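Local coordinates for protein cadherin-23 (Mus musculus, PDB 5VH2) that probably mediates calcium-dependent adhesion in the mechanotransduction apparatus of hearing, as a long cadherin built from tandem extracellular repeats joined at metal-binding linkers, at residues A[107-113]-A[191-197]. The protein carries 1 engineered substitution. Sequence-based numbering, arbitrary orientation.
Sequences LDEAVQF and ADDGGPK. With NA (sodium ion), chain H; CA (calcium ion), chain G; CA (calcium ion), chain F.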
loop_
_atom_site.group_PDB
_atom_site.type_symbol
_atom_site.label_atom_id
_atom_site.label_comp_id
_atom_site.label_asym_id
_atom_site.label_seq_id
_atom_site.Cartn_x
_atom_site.Cartn_y
_atom_site.Cartn_z
ATOM N N LEU A 107 3.719 -4.407 0.663
ATOM C CA LEU A 107 3.240 -4.639 -0.683
ATOM C C LEU A 107 1.780 -5.081 -0.663
ATOM O O LEU A 107 1.474 -6.276 -0.622
ATOM C CB LEU A 107 4.110 -5.689 -1.343
ATOM C CG LEU A 107 4.017 -5.792 -2.866
ATOM C CD1 LEU A 107 4.721 -4.651 -3.604
ATOM C CD2 LEU A 107 4.617 -7.127 -3.267
ATOM N N ASP A 108 0.885 -4.098 -0.720
ATOM C CA ASP A 108 -0.564 -4.320 -0.679
ATOM C C ASP A 108 -1.348 -3.542 -1.759
ATOM O O ASP A 108 -2.553 -3.370 -1.646
ATOM C CB ASP A 108 -1.084 -3.926 0.705
ATOM C CG ASP A 108 -0.961 -2.426 0.990
ATOM O OD1 ASP A 108 -0.112 -1.738 0.381
ATOM O OD2 ASP A 108 -1.704 -1.922 1.846
ATOM N N GLU A 109 -0.666 -3.070 -2.794
ATOM C CA GLU A 109 -1.312 -2.219 -3.795
ATOM C C GLU A 109 -0.996 -2.706 -5.193
ATOM O O GLU A 109 -0.088 -3.497 -5.371
ATOM C CB GLU A 109 -0.883 -0.748 -3.667
ATOM C CG GLU A 109 -1.152 -0.102 -2.332
ATOM C CD GLU A 109 -2.617 0.112 -2.064
ATOM O OE1 GLU A 109 -2.936 0.544 -0.948
ATOM O OE2 GLU A 109 -3.441 -0.148 -2.955
ATOM N N ALA A 110 -1.736 -2.171 -6.172
ATOM C CA ALA A 110 -1.654 -2.611 -7.561
ATOM C C ALA A 110 -0.492 -1.913 -8.284
ATOM O O ALA A 110 0.556 -1.648 -7.664
ATOM C CB ALA A 110 -2.995 -2.375 -8.264
ATOM N N VAL A 111 -0.649 -1.661 -9.584
ATOM C CA VAL A 111 0.421 -1.163 -10.428
ATOM C C VAL A 111 -0.183 -0.262 -11.498
ATOM O O VAL A 111 -1.227 -0.615 -12.068
ATOM C CB VAL A 111 1.049 -2.331 -11.184
ATOM C CG1 VAL A 111 2.127 -1.818 -12.109
ATOM C CG2 VAL A 111 1.581 -3.374 -10.207
ATOM N N GLN A 112 0.491 0.850 -11.809
ATOM C CA GLN A 112 0.093 1.719 -12.938
ATOM C C GLN A 112 1.018 1.530 -14.143
ATOM O O GLN A 112 2.211 1.303 -13.964
ATOM C CB GLN A 112 0.171 3.194 -12.557
ATOM C CG GLN A 112 -0.569 3.609 -11.311
ATOM C CD GLN A 112 -0.256 5.039 -10.953
ATOM O OE1 GLN A 112 -0.882 5.974 -11.457
ATOM N NE2 GLN A 112 0.733 5.227 -10.082
ATOM N N PHE A 113 0.473 1.707 -15.347
ATOM C CA PHE A 113 1.234 1.672 -16.601
ATOM C C PHE A 113 1.593 3.083 -17.057
ATOM O O PHE A 113 1.012 4.045 -16.599
ATOM C CB PHE A 113 0.401 1.002 -17.708
ATOM C CG PHE A 113 0.194 -0.459 -17.493
ATOM C CD1 PHE A 113 1.133 -1.371 -17.951
ATOM C CD2 PHE A 113 -0.896 -0.923 -16.790
ATOM C CE1 PHE A 113 0.975 -2.738 -17.751
ATOM C CE2 PHE A 113 -1.067 -2.290 -16.577
ATOM C CZ PHE A 113 -0.131 -3.197 -17.064
ATOM N N ALA A 191 1.225 -7.013 -15.747
ATOM C CA ALA A 191 2.341 -6.503 -14.952
ATOM C C ALA A 191 2.202 -7.027 -13.522
ATOM O O ALA A 191 1.260 -6.673 -12.790
ATOM C CB ALA A 191 2.325 -4.980 -14.960
ATOM N N ASP A 192 3.115 -7.908 -13.130
ATOM C CA ASP A 192 3.080 -8.538 -11.801
ATOM C C ASP A 192 4.096 -7.856 -10.887
ATOM O O ASP A 192 5.262 -7.675 -11.274
ATOM C CB ASP A 192 3.426 -10.016 -11.923
ATOM C CG ASP A 192 2.429 -10.802 -12.826
ATOM O OD1 ASP A 192 1.223 -10.843 -12.472
ATOM O OD2 ASP A 192 2.829 -11.412 -13.864
ATOM N N ASP A 193 3.673 -7.479 -9.691
ATOM C CA ASP A 193 4.574 -6.801 -8.737
ATOM C C ASP A 193 5.073 -7.752 -7.638
ATOM O O ASP A 193 5.795 -7.339 -6.714
ATOM C CB ASP A 193 3.874 -5.587 -8.082
ATOM C CG ASP A 193 2.653 -5.980 -7.254
ATOM O OD1 ASP A 193 2.128 -7.120 -7.367
ATOM O OD2 ASP A 193 2.231 -5.097 -6.488
ATOM N N GLY A 194 4.651 -9.010 -7.732
ATOM C CA GLY A 194 4.886 -9.979 -6.657
ATOM C C GLY A 194 3.889 -9.859 -5.516
ATOM O O GLY A 194 4.093 -10.409 -4.427
ATOM N N GLY A 195 2.794 -9.149 -5.768
ATOM C CA GLY A 195 1.868 -8.788 -4.727
ATOM C C GLY A 195 0.604 -9.632 -4.742
ATOM O O GLY A 195 0.455 -10.551 -5.574
ATOM N N PRO A 196 -0.388 -9.208 -3.935
ATOM C CA PRO A 196 -1.702 -9.830 -3.866
ATOM C C PRO A 196 -2.646 -9.519 -5.066
ATOM O O PRO A 196 -3.354 -10.439 -5.544
ATOM C CB PRO A 196 -2.290 -9.246 -2.578
ATOM C CG PRO A 196 -1.606 -7.911 -2.407
ATOM C CD PRO A 196 -0.286 -7.982 -3.103
ATOM N N LYS A 197 -2.647 -8.269 -5.522
ATOM C CA LYS A 197 -3.830 -7.723 -6.194
ATOM C C LYS A 197 -4.340 -8.495 -7.404
ATOM O O LYS A 197 -3.578 -9.206 -8.039
ATOM C CB LYS A 197 -3.626 -6.242 -6.569
ATOM C CG LYS A 197 -3.594 -5.329 -5.326
ATOM C CD LYS A 197 -4.918 -5.208 -4.578
ATOM C CE LYS A 197 -5.055 -3.788 -4.004
ATOM N NZ LYS A 197 -6.069 -3.684 -2.910
HETATM NA NA NA H . 1.947 -2.648 -6.208
HETATM CA CA CA G . -1.490 0.466 0.881
HETATM CA CA CA F . 1.866 -0.282 0.603
#
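No hydrogen bond crosses between 107-113 and 191-197; a sodium ion joins them instead. D193 OD2 binds it at 2.5 Å, alongside the carbonyls E109 O at 2.4 Å and A110 O at 2.2 Å, while D141 and the engineered D139 complete the site. The shared metal holds E109 O and D193 OD2 3.0 Å apart. With its CG set between backbone N and carbonyl carbon (chi1 63°), D193 sends OD2 to the metal and leaves OD1 to accept a weak hydrogen bond from G195 N. Here the linker between tandem cadherin repeats meets the loop between strands 184-192 and 200-209 of the second repeat, beside two calcium ions: D108 OD1 bridges both, and E109 OE1 binds one. L107 lies across the 193-195 turn, passing D193 in the opposite direction, its CD2 3.5 Å from G195 CA and its CD1 3.8 Å from D193 OD2. Cutting L107 back to an alanine is likely to uncover both atoms on this side. The bent K197 chain runs alongside E109, placing CE 3.5 Å from D108 O, with NZ near the E109 carboxylate but beyond salt-bridge range. V111 CG2 packs on D193 CB just past the strand end, and F113 CZ meets A191 CB at 3.7 Å, joining strands 111-113 and 184-192 from the sandwich's two sheets.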